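Local structure of probable fumarate reductase Ifc3 (Shewanella frigidimarina, 1QO8) at residues 167-172 / 213-218; 187-192 / 233-238; 201-206 / 549-554. The protein catalyses the essentially one-way reduction of fumarate to succinate in vitro, using one FAD and four covalently bound c-type hemes per subunit. All blocks are in the same frame, centred on the assembly; numbering follows the deposited sequence.

Interaction 1. Residues 167-172 / 213-218; sequences MNAVGT and DGVQWL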
ATOM      1  N   MET A 167     -16.102 -24.438  -2.650  1.00 42.18           N
ATOM      2  CA  MET A 167     -14.968 -24.376  -3.549  1.00 44.99           C
ATOM      3  C   MET A 167     -15.460 -24.407  -4.998  1.00 46.00           C
ATOM      4  O   MET A 167     -16.262 -25.281  -5.369  1.00 44.75           O
ATOM      5  CB  MET A 167     -14.121 -25.622  -3.240  1.00 43.39           C
ATOM      6  CG  MET A 167     -12.908 -25.729  -4.153  1.00 47.71           C
ATOM      7  SD  MET A 167     -11.642 -26.930  -3.787  1.00 46.65           S
ATOM      8  CE  MET A 167     -10.629 -26.764  -5.247  1.00 48.20           C
ATOM      9  N   ASN A 168     -15.155 -23.373  -5.754  1.00 48.08           N
ATOM     10  CA  ASN A 168     -15.406 -23.253  -7.177  1.00 48.18           C
ATOM     11  C   ASN A 168     -14.508 -24.162  -7.985  1.00 47.29           C
ATOM     12  O   ASN A 168     -13.327 -24.370  -7.707  1.00 49.07           O
ATOM     13  CB  ASN A 168     -15.233 -21.763  -7.628  1.00 48.12           C
ATOM     14  CG  ASN A 168     -16.338 -20.898  -7.089  1.00 46.42           C
ATOM     15  OD1 ASN A 168     -17.418 -21.398  -6.717  1.00 47.86           O
ATOM     16  ND2 ASN A 168     -16.207 -19.583  -6.959  1.00 47.29           N
ATOM     17  N   ALA A 169     -15.110 -24.886  -8.924  1.00 47.91           N
ATOM     18  CA  ALA A 169     -14.309 -25.661  -9.903  1.00 48.57           C
ATOM     19  C   ALA A 169     -15.132 -25.801 -11.188  1.00 50.01           C
ATOM     20  O   ALA A 169     -16.361 -25.684 -11.210  1.00 51.78           O
ATOM     21  CB  ALA A 169     -13.922 -27.012  -9.364  1.00 45.28           C
ATOM     22  N   VAL A 170     -14.472 -26.018 -12.298  1.00 51.99           N
ATOM     23  CA  VAL A 170     -15.104 -26.140 -13.593  1.00 52.20           C
ATOM     24  C   VAL A 170     -14.722 -27.523 -14.145  1.00 51.59           C
ATOM     25  O   VAL A 170     -13.541 -27.808 -14.088  1.00 49.23           O
ATOM     26  CB  VAL A 170     -14.652 -25.081 -14.607  1.00 52.45           C
ATOM     27  CG1 VAL A 170     -13.159 -24.868 -14.750  1.00 53.72           C
ATOM     28  CG2 VAL A 170     -15.151 -25.525 -16.008  1.00 51.83           C
ATOM     29  N   GLY A 171     -15.672 -28.261 -14.698  1.00 52.86           N
ATOM     30  CA  GLY A 171     -15.359 -29.565 -15.278  1.00 51.83           C
ATOM     31  C   GLY A 171     -15.408 -30.686 -14.266  1.00 50.37           C
ATOM     32  O   GLY A 171     -14.666 -31.658 -14.411  1.00 51.32           O
ATOM     33  N   THR A 172     -16.222 -30.620 -13.227  1.00 52.12           N
ATOM     34  CA  THR A 172     -16.162 -31.743 -12.261  1.00 52.92           C
ATOM     35  C   THR A 172     -17.232 -32.768 -12.576  1.00 54.42           C
ATOM     36  O   THR A 172     -18.245 -32.593 -13.261  1.00 53.60           O
ATOM     37  CB  THR A 172     -16.317 -31.269 -10.805  1.00 53.42           C
ATOM     38  OG1 THR A 172     -17.633 -30.732 -10.678  1.00 50.02           O
ATOM     39  CG2 THR A 172     -15.263 -30.229 -10.446  1.00 54.29           C
ATOM     40  N   ASP A 213      -9.209 -30.839 -10.635  1.00 55.16           N
ATOM     41  CA  ASP A 213      -8.109 -31.596 -10.057  1.00 54.96           C
ATOM     42  C   ASP A 213      -7.970 -31.310  -8.570  1.00 53.59           C
ATOM     43  O   ASP A 213      -7.858 -32.294  -7.873  1.00 49.82           O
ATOM     44  CB  ASP A 213      -6.788 -31.243 -10.742  1.00 59.72           C
ATOM     45  CG  ASP A 213      -5.985 -32.502 -11.007  1.00 64.02           C
ATOM     46  OD1 ASP A 213      -6.416 -33.673 -10.879  1.00 63.70           O
ATOM     47  OD2 ASP A 213      -4.853 -32.253 -11.452  1.00 67.93           O
ATOM     48  N   GLY A 214      -8.054 -30.058  -8.112  1.00 53.47           N
ATOM     49  CA  GLY A 214      -8.057 -29.814  -6.668  1.00 53.63           C
ATOM     50  C   GLY A 214      -9.230 -30.442  -5.919  1.00 53.83           C
ATOM     51  O   GLY A 214      -9.003 -30.896  -4.797  1.00 55.16           O
ATOM     52  N   VAL A 215     -10.457 -30.420  -6.443  1.00 50.86           N
ATOM     53  CA  VAL A 215     -11.625 -30.999  -5.805  1.00 50.58           C
ATOM     54  C   VAL A 215     -11.409 -32.526  -5.700  1.00 51.27           C
ATOM     55  O   VAL A 215     -11.558 -33.092  -4.628  1.00 49.52           O
ATOM     56  CB  VAL A 215     -12.931 -30.713  -6.563  1.00 50.34           C
ATOM     57  CG1 VAL A 215     -14.115 -31.607  -6.102  1.00 46.40           C
ATOM     58  CG2 VAL A 215     -13.328 -29.216  -6.419  1.00 49.17           C
ATOM     59  N   GLN A 216     -10.923 -33.106  -6.803  1.00 52.46           N
ATOM     60  CA  GLN A 216     -10.526 -34.484  -6.855  1.00 55.09           C
ATOM     61  C   GLN A 216      -9.435 -34.886  -5.880  1.00 53.86           C
ATOM     62  O   GLN A 216      -9.556 -35.893  -5.164  1.00 55.40           O
ATOM     63  CB  GLN A 216     -10.005 -34.823  -8.252  1.00 59.91           C
ATOM     64  CG  GLN A 216     -11.106 -35.115  -9.251  1.00 62.81           C
ATOM     65  CD  GLN A 216     -10.451 -35.261 -10.618  1.00 67.69           C
ATOM     66  OE1 GLN A 216      -9.948 -36.347 -10.957  1.00 72.26           O
ATOM     67  NE2 GLN A 216     -10.401 -34.208 -11.398  1.00 67.41           N
ATOM     68  N   TRP A 217      -8.406 -34.057  -5.817  1.00 51.01           N
ATOM     69  CA  TRP A 217      -7.382 -34.185  -4.787  1.00 46.01           C
ATOM     70  C   TRP A 217      -7.970 -34.181  -3.409  1.00 44.29           C
ATOM     71  O   TRP A 217      -7.637 -35.017  -2.589  1.00 43.04           O
ATOM     72  CB  TRP A 217      -6.356 -33.070  -5.010  1.00 48.27           C
ATOM     73  CG  TRP A 217      -5.531 -32.705  -3.801  1.00 49.19           C
ATOM     74  CD1 TRP A 217      -5.612 -31.615  -3.007  1.00 50.69           C
ATOM     75  CD2 TRP A 217      -4.493 -33.520  -3.249  1.00 53.41           C
ATOM     76  NE1 TRP A 217      -4.670 -31.650  -1.985  1.00 52.35           N
ATOM     77  CE2 TRP A 217      -3.949 -32.829  -2.141  1.00 53.94           C
ATOM     78  CE3 TRP A 217      -3.952 -34.759  -3.607  1.00 54.36           C
ATOM     79  CZ2 TRP A 217      -2.914 -33.353  -1.404  1.00 52.88           C
ATOM     80  CZ3 TRP A 217      -2.910 -35.261  -2.866  1.00 56.09           C
ATOM     81  CH2 TRP A 217      -2.421 -34.585  -1.747  1.00 54.10           C
ATOM     82  N   LEU A 218      -8.881 -33.248  -3.057  1.00 44.13           N
ATOM     83  CA  LEU A 218      -9.445 -33.311  -1.692  1.00 43.38           C
ATOM     84  C   LEU A 218     -10.274 -34.577  -1.453  1.00 46.39           C
ATOM     85  O   LEU A 218     -10.293 -35.102  -0.322  1.00 45.12           O
ATOM     86  CB  LEU A 218     -10.220 -32.033  -1.401  1.00 43.90           C
ATOM     87  CG  LEU A 218      -9.368 -30.738  -1.424  1.00 42.85           C
ATOM     88  CD1 LEU A 218     -10.240 -29.494  -1.452  1.00 42.19           C
ATOM     89  CD2 LEU A 218      -8.411 -30.709  -0.245  1.00 42.94           C
TER
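With CG anti to the backbone N (chi1 178°) and the chain extended beyond it, Met167 sends its thioether straight across to helix 201-220, where Val215 has CG1 anti to its own N (chi1 166°), which puts CG2 beside that N, where the thioether meets it. In this motif of the FAD-binding domain, side chains of a short strand and the turn after it pack on a helix: strand 167-168, an outer strand of a small antiparallel sheet, directly follows the FAD-binding Gly166. The two side chains run past one another with opposed headings, so that CE of Met167 comes to 3.8 Å from CG2 of Val215, and the sulfur is almost as near to that methyl. SD of Met167 also touches CD1 of Leu218 at 3.7 Å. Gly214 matters by what it lacks, since a CB on it would press tightly against Met167 CE. No hydrogen bond crosses this buried, wholly apolar join. Ile545, an FAD-binding residue of helix 543-563, also touches Met167, whose side chain is about 7 Å from the bound FAD. The CG2 methyl of Val215 that meets Met167 is also touched by CB of Ala169, 3.7 Å away.

Interaction 2. Residues 187-192 / 233-238; sequences FIEDAM and GARVDR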
ATOM      1  N   PHE A 187     -15.481 -19.643 -16.272  1.00 51.17           N
ATOM      2  CA  PHE A 187     -14.852 -19.480 -14.935  1.00 50.78           C
ATOM      3  C   PHE A 187     -13.880 -18.296 -14.961  1.00 48.69           C
ATOM      4  O   PHE A 187     -13.843 -17.424 -14.089  1.00 46.47           O
ATOM      5  CB  PHE A 187     -14.119 -20.788 -14.568  1.00 48.25           C
ATOM      6  CG  PHE A 187     -13.533 -20.865 -13.184  1.00 49.75           C
ATOM      7  CD1 PHE A 187     -12.588 -19.960 -12.734  1.00 49.61           C
ATOM      8  CD2 PHE A 187     -13.950 -21.829 -12.288  1.00 49.90           C
ATOM      9  CE1 PHE A 187     -12.060 -20.018 -11.449  1.00 52.17           C
ATOM     10  CE2 PHE A 187     -13.432 -21.902 -10.995  1.00 51.44           C
ATOM     11  CZ  PHE A 187     -12.498 -20.982 -10.555  1.00 49.26           C
ATOM     12  N   ILE A 188     -12.994 -18.300 -15.969  1.00 49.10           N
ATOM     13  CA  ILE A 188     -12.013 -17.230 -16.140  1.00 50.02           C
ATOM     14  C   ILE A 188     -12.625 -15.877 -16.287  1.00 50.70           C
ATOM     15  O   ILE A 188     -12.355 -15.025 -15.418  1.00 49.73           O
ATOM     16  CB  ILE A 188     -11.015 -17.557 -17.258  1.00 49.60           C
ATOM     17  CG1 ILE A 188     -10.185 -18.764 -16.800  1.00 44.22           C
ATOM     18  CG2 ILE A 188     -10.069 -16.420 -17.632  1.00 49.52           C
ATOM     19  CD1 ILE A 188      -9.503 -19.435 -17.995  1.00 46.84           C
ATOM     20  N   GLU A 189     -13.567 -15.680 -17.219  1.00 52.68           N
ATOM     21  CA  GLU A 189     -14.239 -14.408 -17.383  1.00 52.10           C
ATOM     22  C   GLU A 189     -15.017 -13.958 -16.155  1.00 52.93           C
ATOM     23  O   GLU A 189     -15.132 -12.770 -15.806  1.00 48.07           O
ATOM     24  CB  GLU A 189     -15.261 -14.565 -18.525  1.00 58.40           C
ATOM     25  CG  GLU A 189     -14.736 -14.836 -19.908  1.00 62.74           C
ATOM     26  CD  GLU A 189     -15.826 -15.083 -20.943  1.00 67.47           C
ATOM     27  OE1 GLU A 189     -17.045 -14.810 -20.758  1.00 69.89           O
ATOM     28  OE2 GLU A 189     -15.420 -15.572 -22.024  1.00 68.92           O
ATOM     29  N   ASP A 190     -15.751 -14.917 -15.527  1.00 51.14           N
ATOM     30  CA  ASP A 190     -16.509 -14.578 -14.333  1.00 48.90           C
ATOM     31  C   ASP A 190     -15.602 -14.001 -13.259  1.00 46.99           C
ATOM     32  O   ASP A 190     -15.940 -13.046 -12.542  1.00 46.62           O
ATOM     33  CB  ASP A 190     -17.209 -15.850 -13.783  1.00 51.40           C
ATOM     34  CG  ASP A 190     -18.439 -16.335 -14.553  1.00 53.90           C
ATOM     35  OD1 ASP A 190     -18.837 -15.784 -15.593  1.00 52.62           O
ATOM     36  OD2 ASP A 190     -19.076 -17.350 -14.156  1.00 51.84           O
ATOM     37  N   ALA A 191     -14.452 -14.655 -13.036  1.00 46.67           N
ATOM     38  CA  ALA A 191     -13.495 -14.142 -12.054  1.00 47.13           C
ATOM     39  C   ALA A 191     -12.989 -12.751 -12.457  1.00 48.78           C
ATOM     40  O   ALA A 191     -12.814 -11.825 -11.638  1.00 47.21           O
ATOM     41  CB  ALA A 191     -12.314 -15.137 -11.898  1.00 45.57           C
ATOM     42  N   MET A 192     -12.648 -12.612 -13.746  1.00 49.39           N
ATOM     43  CA  MET A 192     -12.002 -11.357 -14.189  1.00 51.45           C
ATOM     44  C   MET A 192     -12.927 -10.181 -13.974  1.00 51.06           C
ATOM     45  O   MET A 192     -12.621  -9.082 -13.537  1.00 50.29           O
ATOM     46  CB  MET A 192     -11.528 -11.493 -15.644  1.00 49.72           C
ATOM     47  CG  MET A 192     -10.360 -12.478 -15.765  1.00 49.44           C
ATOM     48  SD  MET A 192      -8.849 -11.934 -14.947  1.00 53.64           S
ATOM     49  CE  MET A 192      -8.577 -10.346 -15.770  1.00 50.84           C
ATOM     50  N   GLY A 233     -21.880 -13.975  -8.807  1.00 48.40           N
ATOM     51  CA  GLY A 233     -20.904 -13.659  -9.830  1.00 45.60           C
ATOM     52  C   GLY A 233     -20.654 -14.831 -10.747  1.00 47.46           C
ATOM     53  O   GLY A 233     -19.894 -14.720 -11.710  1.00 45.14           O
ATOM     54  N   ALA A 234     -21.227 -15.992 -10.413  1.00 48.37           N
ATOM     55  CA  ALA A 234     -20.961 -17.149 -11.283  1.00 48.40           C
ATOM     56  C   ALA A 234     -22.182 -17.280 -12.222  1.00 50.21           C
ATOM     57  O   ALA A 234     -23.327 -17.050 -11.783  1.00 46.28           O
ATOM     58  CB  ALA A 234     -20.794 -18.395 -10.494  1.00 50.27           C
ATOM     59  N   ARG A 235     -21.885 -17.674 -13.454  1.00 50.85           N
ATOM     60  CA  ARG A 235     -22.987 -17.662 -14.418  1.00 56.16           C
ATOM     61  C   ARG A 235     -23.658 -19.028 -14.451  1.00 55.10           C
ATOM     62  O   ARG A 235     -24.775 -19.129 -14.924  1.00 57.21           O
ATOM     63  CB  ARG A 235     -22.434 -17.222 -15.784  1.00 56.79           C
ATOM     64  CG  ARG A 235     -21.749 -18.313 -16.529  1.00 59.85           C
ATOM     65  CD  ARG A 235     -21.169 -17.863 -17.877  1.00 63.64           C
ATOM     66  NE  ARG A 235     -20.176 -16.805 -17.644  1.00 66.51           N
ATOM     67  CZ  ARG A 235     -19.423 -16.254 -18.597  1.00 68.89           C
ATOM     68  NH1 ARG A 235     -19.570 -16.693 -19.847  1.00 68.43           N
ATOM     69  NH2 ARG A 235     -18.538 -15.289 -18.358  1.00 67.65           N
ATOM     70  N   VAL A 236     -23.018 -20.093 -14.023  1.00 54.66           N
ATOM     71  CA  VAL A 236     -23.589 -21.405 -13.767  1.00 53.71           C
ATOM     72  C   VAL A 236     -23.116 -21.923 -12.394  1.00 54.13           C
ATOM     73  O   VAL A 236     -22.305 -21.278 -11.680  1.00 48.74           O
ATOM     74  CB  VAL A 236     -23.214 -22.443 -14.829  1.00 56.29           C
ATOM     75  CG1 VAL A 236     -24.150 -23.655 -14.671  1.00 60.08           C
ATOM     76  CG2 VAL A 236     -23.417 -22.074 -16.298  1.00 57.32           C
ATOM     77  N   ASP A 237     -23.651 -23.061 -11.968  1.00 51.50           N
ATOM     78  CA  ASP A 237     -23.444 -23.607 -10.638  1.00 53.42           C
ATOM     79  C   ASP A 237     -22.054 -24.243 -10.602  1.00 49.59           C
ATOM     80  O   ASP A 237     -21.834 -25.059 -11.479  1.00 50.55           O
ATOM     81  CB  ASP A 237     -24.462 -24.721 -10.368  1.00 56.29           C
ATOM     82  CG  ASP A 237     -25.877 -24.213 -10.269  1.00 57.68           C
ATOM     83  OD1 ASP A 237     -26.210 -23.145 -10.837  1.00 57.81           O
ATOM     84  OD2 ASP A 237     -26.631 -24.958  -9.602  1.00 59.39           O
ATOM     85  N   ARG A 238     -21.169 -23.787  -9.751  1.00 49.29           N
ATOM     86  CA  ARG A 238     -19.769 -24.273  -9.773  1.00 49.68           C
ATOM     87  C   ARG A 238     -19.196 -24.489  -8.391  1.00 47.52           C
ATOM     88  O   ARG A 238     -18.060 -24.844  -8.132  1.00 51.21           O
ATOM     89  CB  ARG A 238     -19.013 -23.007 -10.269  1.00 53.39           C
ATOM     90  CG  ARG A 238     -18.027 -23.283 -11.361  1.00 54.52           C
ATOM     91  CD  ARG A 238     -17.372 -21.958 -11.763  1.00 52.36           C
ATOM     92  NE  ARG A 238     -17.684 -21.762 -13.175  1.00 51.45           N
ATOM     93  CZ  ARG A 238     -18.138 -20.561 -13.560  1.00 51.07           C
ATOM     94  NH1 ARG A 238     -18.308 -19.522 -12.749  1.00 47.60           N
ATOM     95  NH2 ARG A 238     -18.463 -20.457 -14.835  1.00 51.29           N
TER
HETATM   96  O   HOH W   1     -18.652 -12.150 -12.257  1.00 54.39           O
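Two guanidinium groups receive the carboxylates of helix 184-194 at their edges. That of Arg235 has Glu189 OE1 and Asp190 OD1 close to its plane; that of Arg238 has Asp190 OD2 at its edge and, over the centre of one face, CA of Phe187 at 3.7 Å. The Phe187 ring is turned 56° from the Arg238 guanidinium, and its CD2 meets CD of Arg238 obliquely at 3.5 Å. Together the four charged residues form a salt-bridge network centred on Asp190. OD1 of Asp190 accepts NE of Arg235 at 2.7 Å on its syn side and NH2 of the same arginine on its anti side. OD2 of Asp190 takes a nearly straight bond from NH1 of Arg238 (2.7 Å, 164°), while the backbone N of Arg235 reaches it at 2.9 Å from above the carboxylate plane. Arg238 has a second acid partner in Asp182. These bonds should fix the rotation of the buried carboxylate and favour its ionised form. The bend of Arg235 at chi3 (61°) brings NH2 within 2.9 Å of Glu189 OE1, so one nitrogen bridges both acids. A leucine in place of Arg235 would probably leave Glu189 without its mate here and Asp190 OD1 without its two donors, with the loop less firmly held. A water donates to Asp190 O and Gly233 O, adding a neutral link. The network fastens the loop between strands 227-229 and 239-241 to helix 184-194, whose Phe187 also packs against helices 201-220 and 543-563.

Interaction 3. Residues 201-206 / 549-554; sequences IKLVTI and VVFGRI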
ATOM      1  N   ILE A 201      -4.419 -12.392 -15.011  1.00 51.58           N
ATOM      2  CA  ILE A 201      -5.113 -13.313 -15.897  1.00 53.37           C
ATOM      3  C   ILE A 201      -4.401 -14.647 -15.951  1.00 51.93           C
ATOM      4  O   ILE A 201      -5.101 -15.644 -16.133  1.00 51.41           O
ATOM      5  CB  ILE A 201      -5.373 -12.773 -17.322  1.00 53.76           C
ATOM      6  CG1 ILE A 201      -6.166 -13.734 -18.184  1.00 57.27           C
ATOM      7  CG2 ILE A 201      -4.045 -12.482 -18.047  1.00 52.56           C
ATOM      8  CD1 ILE A 201      -7.650 -13.814 -18.012  1.00 59.22           C
ATOM      9  N   LYS A 202      -3.091 -14.691 -15.771  1.00 52.05           N
ATOM     10  CA  LYS A 202      -2.387 -15.948 -15.748  1.00 54.51           C
ATOM     11  C   LYS A 202      -2.687 -16.758 -14.486  1.00 52.67           C
ATOM     12  O   LYS A 202      -2.748 -17.995 -14.541  1.00 48.13           O
ATOM     13  CB  LYS A 202      -0.868 -15.725 -15.884  1.00 57.97           C
ATOM     14  CG  LYS A 202      -0.520 -14.735 -16.963  1.00 62.47           C
ATOM     15  CD  LYS A 202       0.805 -14.025 -16.798  1.00 67.41           C
ATOM     16  CE  LYS A 202       1.214 -13.627 -15.389  1.00 67.83           C
ATOM     17  NZ  LYS A 202       1.807 -12.245 -15.407  1.00 70.36           N
ATOM     18  N   LEU A 203      -2.857 -16.030 -13.369  1.00 50.89           N
ATOM     19  CA  LEU A 203      -3.125 -16.796 -12.128  1.00 47.17           C
ATOM     20  C   LEU A 203      -4.550 -17.337 -12.226  1.00 45.60           C
ATOM     21  O   LEU A 203      -4.809 -18.495 -11.883  1.00 44.57           O
ATOM     22  CB  LEU A 203      -2.860 -15.870 -10.949  1.00 45.94           C
ATOM     23  CG  LEU A 203      -1.458 -15.320 -10.735  1.00 46.84           C
ATOM     24  CD1 LEU A 203      -1.445 -14.488  -9.450  1.00 45.65           C
ATOM     25  CD2 LEU A 203      -0.422 -16.449 -10.650  1.00 44.00           C
ATOM     26  N   VAL A 204      -5.460 -16.523 -12.769  1.00 45.08           N
ATOM     27  CA  VAL A 204      -6.856 -16.885 -12.942  1.00 47.70           C
ATOM     28  C   VAL A 204      -7.034 -18.109 -13.822  1.00 51.60           C
ATOM     29  O   VAL A 204      -7.897 -18.948 -13.510  1.00 49.20           O
ATOM     30  CB  VAL A 204      -7.731 -15.717 -13.441  1.00 46.00           C
ATOM     31  CG1 VAL A 204      -9.196 -16.050 -13.566  1.00 44.17           C
ATOM     32  CG2 VAL A 204      -7.585 -14.603 -12.386  1.00 43.86           C
ATOM     33  N   THR A 205      -6.296 -18.147 -14.942  1.00 51.18           N
ATOM     34  CA  THR A 205      -6.308 -19.292 -15.841  1.00 51.51           C
ATOM     35  C   THR A 205      -5.879 -20.590 -15.190  1.00 50.51           C
ATOM     36  O   THR A 205      -6.562 -21.610 -15.322  1.00 50.63           O
ATOM     37  CB  THR A 205      -5.403 -18.954 -17.089  1.00 50.44           C
ATOM     38  OG1 THR A 205      -6.020 -17.802 -17.703  1.00 50.76           O
ATOM     39  CG2 THR A 205      -5.345 -20.090 -18.078  1.00 48.13           C
ATOM     40  N   ILE A 206      -4.786 -20.625 -14.465  1.00 51.27           N
ATOM     41  CA  ILE A 206      -4.376 -21.762 -13.644  1.00 52.04           C
ATOM     42  C   ILE A 206      -5.397 -22.146 -12.581  1.00 51.83           C
ATOM     43  O   ILE A 206      -5.673 -23.351 -12.389  1.00 48.51           O
ATOM     44  CB  ILE A 206      -3.041 -21.455 -12.955  1.00 53.19           C
ATOM     45  CG1 ILE A 206      -1.997 -21.421 -14.110  1.00 54.13           C
ATOM     46  CG2 ILE A 206      -2.662 -22.440 -11.872  1.00 52.28           C
ATOM     47  CD1 ILE A 206      -0.581 -21.207 -13.678  1.00 54.31           C
ATOM     48  N   VAL A 549      -6.292 -24.334  -2.503  1.00 43.68           N
ATOM     49  CA  VAL A 549      -5.969 -25.681  -2.933  1.00 45.53           C
ATOM     50  C   VAL A 549      -5.030 -25.643  -4.143  1.00 45.46           C
ATOM     51  O   VAL A 549      -3.976 -26.280  -4.208  1.00 45.82           O
ATOM     52  CB  VAL A 549      -7.211 -26.533  -3.280  1.00 46.35           C
ATOM     53  CG1 VAL A 549      -6.789 -27.894  -3.780  1.00 43.07           C
ATOM     54  CG2 VAL A 549      -8.076 -26.662  -2.016  1.00 42.69           C
ATOM     55  N   VAL A 550      -5.425 -24.935  -5.174  1.00 44.79           N
ATOM     56  CA  VAL A 550      -4.666 -24.961  -6.410  1.00 45.66           C
ATOM     57  C   VAL A 550      -3.246 -24.389  -6.174  1.00 47.24           C
ATOM     58  O   VAL A 550      -2.280 -24.955  -6.673  1.00 43.36           O
ATOM     59  CB  VAL A 550      -5.394 -24.153  -7.472  1.00 46.39           C
ATOM     60  CG1 VAL A 550      -4.509 -23.822  -8.661  1.00 46.30           C
ATOM     61  CG2 VAL A 550      -6.647 -24.872  -7.970  1.00 47.12           C
ATOM     62  N   PHE A 551      -3.107 -23.226  -5.544  1.00 45.62           N
ATOM     63  CA  PHE A 551      -1.781 -22.614  -5.491  1.00 46.77           C
ATOM     64  C   PHE A 551      -1.048 -23.170  -4.281  1.00 46.67           C
ATOM     65  O   PHE A 551       0.178 -23.107  -4.184  1.00 45.54           O
ATOM     66  CB  PHE A 551      -1.860 -21.072  -5.482  1.00 48.41           C
ATOM     67  CG  PHE A 551      -2.124 -20.559  -6.883  1.00 50.55           C
ATOM     68  CD1 PHE A 551      -1.132 -20.572  -7.852  1.00 50.00           C
ATOM     69  CD2 PHE A 551      -3.399 -20.098  -7.208  1.00 52.01           C
ATOM     70  CE1 PHE A 551      -1.423 -20.179  -9.148  1.00 50.95           C
ATOM     71  CE2 PHE A 551      -3.672 -19.674  -8.504  1.00 51.56           C
ATOM     72  CZ  PHE A 551      -2.695 -19.718  -9.479  1.00 51.15           C
ATOM     73  N   GLY A 552      -1.788 -23.650  -3.263  1.00 45.65           N
ATOM     74  CA  GLY A 552      -1.143 -24.311  -2.123  1.00 43.62           C
ATOM     75  C   GLY A 552      -0.381 -25.519  -2.652  1.00 44.81           C
ATOM     76  O   GLY A 552       0.781 -25.720  -2.238  1.00 46.12           O
ATOM     77  N   ARG A 553      -0.958 -26.234  -3.634  1.00 43.96           N
ATOM     78  CA  ARG A 553      -0.337 -27.462  -4.104  1.00 47.22           C
ATOM     79  C   ARG A 553       0.813 -27.056  -5.066  1.00 48.57           C
ATOM     80  O   ARG A 553       1.821 -27.739  -5.115  1.00 47.24           O
ATOM     81  CB  ARG A 553      -1.279 -28.381  -4.899  1.00 47.72           C
ATOM     82  CG  ARG A 553      -2.499 -28.901  -4.124  1.00 49.02           C
ATOM     83  CD  ARG A 553      -3.516 -29.567  -5.038  1.00 47.03           C
ATOM     84  NE  ARG A 553      -3.006 -30.889  -5.458  1.00 48.23           N
ATOM     85  CZ  ARG A 553      -3.506 -31.527  -6.522  1.00 49.57           C
ATOM     86  NH1 ARG A 553      -4.495 -31.047  -7.292  1.00 46.13           N
ATOM     87  NH2 ARG A 553      -3.027 -32.732  -6.804  1.00 48.36           N
ATOM     88  N   ILE A 554       0.600 -25.995  -5.869  1.00 49.44           N
ATOM     89  CA  ILE A 554       1.696 -25.514  -6.722  1.00 48.65           C
ATOM     90  C   ILE A 554       2.860 -24.998  -5.885  1.00 49.89           C
ATOM     91  O   ILE A 554       4.023 -25.390  -6.184  1.00 51.45           O
ATOM     92  CB  ILE A 554       1.191 -24.473  -7.728  1.00 49.79           C
ATOM     93  CG1 ILE A 554       0.316 -25.097  -8.789  1.00 48.15           C
ATOM     94  CG2 ILE A 554       2.392 -23.824  -8.436  1.00 48.77           C
ATOM     95  CD1 ILE A 554      -0.539 -24.126  -9.574  1.00 49.30           C
TER
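Ile206 and Phe551 form the tight part of this helix-helix contact. The ring end reaches helix 201-220 with CZ at 3.6 Å from CG2 of Ile206, and the two side chains cross at about a right angle. That same Ile206 methyl also meets CD1 of Ile554 at 3.6 Å and, less closely, CG1 of Val550 at 4.0 Å, so a single branch is received by three residues of the facing helix. Its placement follows from the first torsion: CG1 of Ile206 stands anti to the carbonyl carbon (chi1 -68°), which leaves CG2 anti to the backbone N and directed at the partner. At the edge of the Phe551 ring, in its plane, lies the carbonyl oxygen of Leu203, 3.4 Å from CZ; this is a close approach of an aromatic C-H edge to a backbone oxygen. Val550 CG1 sits over one face of the ring, offset toward its rim.

The arrangement is a steep crossing of two helices in the flavoprotein part of the molecule, with N-to-C directions 98° apart and segment axes 11.1 Å apart at closest approach. Such separation is bridged mainly by side chains, and no hydrogen bond passes between the segments. The Phe551 side chain is about 7 Å from that of the FAD-binding Ala132.

Phe551, Leu203 and Val550 make up the buried side, whereas Ile206 and Ile554 lie toward the partly exposed one. The Leu203 side chain meets the ring more loosely than its carbonyl oxygen does, with CB of Leu203 4.1 Å from Phe551 CZ, and Ile507 from a loop packs against the same leucine. At the start of helix 201-220, Ile201 packs on helix 184-194, and Thr205 OG1 turns back to bond to Ile201 O at 2.8 Å.

In the fold
Of the parts involved, strand 167-168 comes first from the N terminus, then helix 184-194 and helix 201-220. Interaction 1 closes a mostly helical loop back onto the later part of helix 201-220, while interaction 2 opens within that loop and closes beyond it, just before strand 239-241, so the two cross. Interaction 3 starts at residues 201-206, inside both loops, and runs out to helix 543-563 near the C terminus, crossing each of them. Interactions 1 and 3 share helix 201-220, with Leu218 packed on Val549; Ala191 on Val204 joins interactions 2 and 3. A probable backbone hydrogen bond from Ala169 to Arg238 ties interactions 1 and 2 at the end of the small antiparallel sheet.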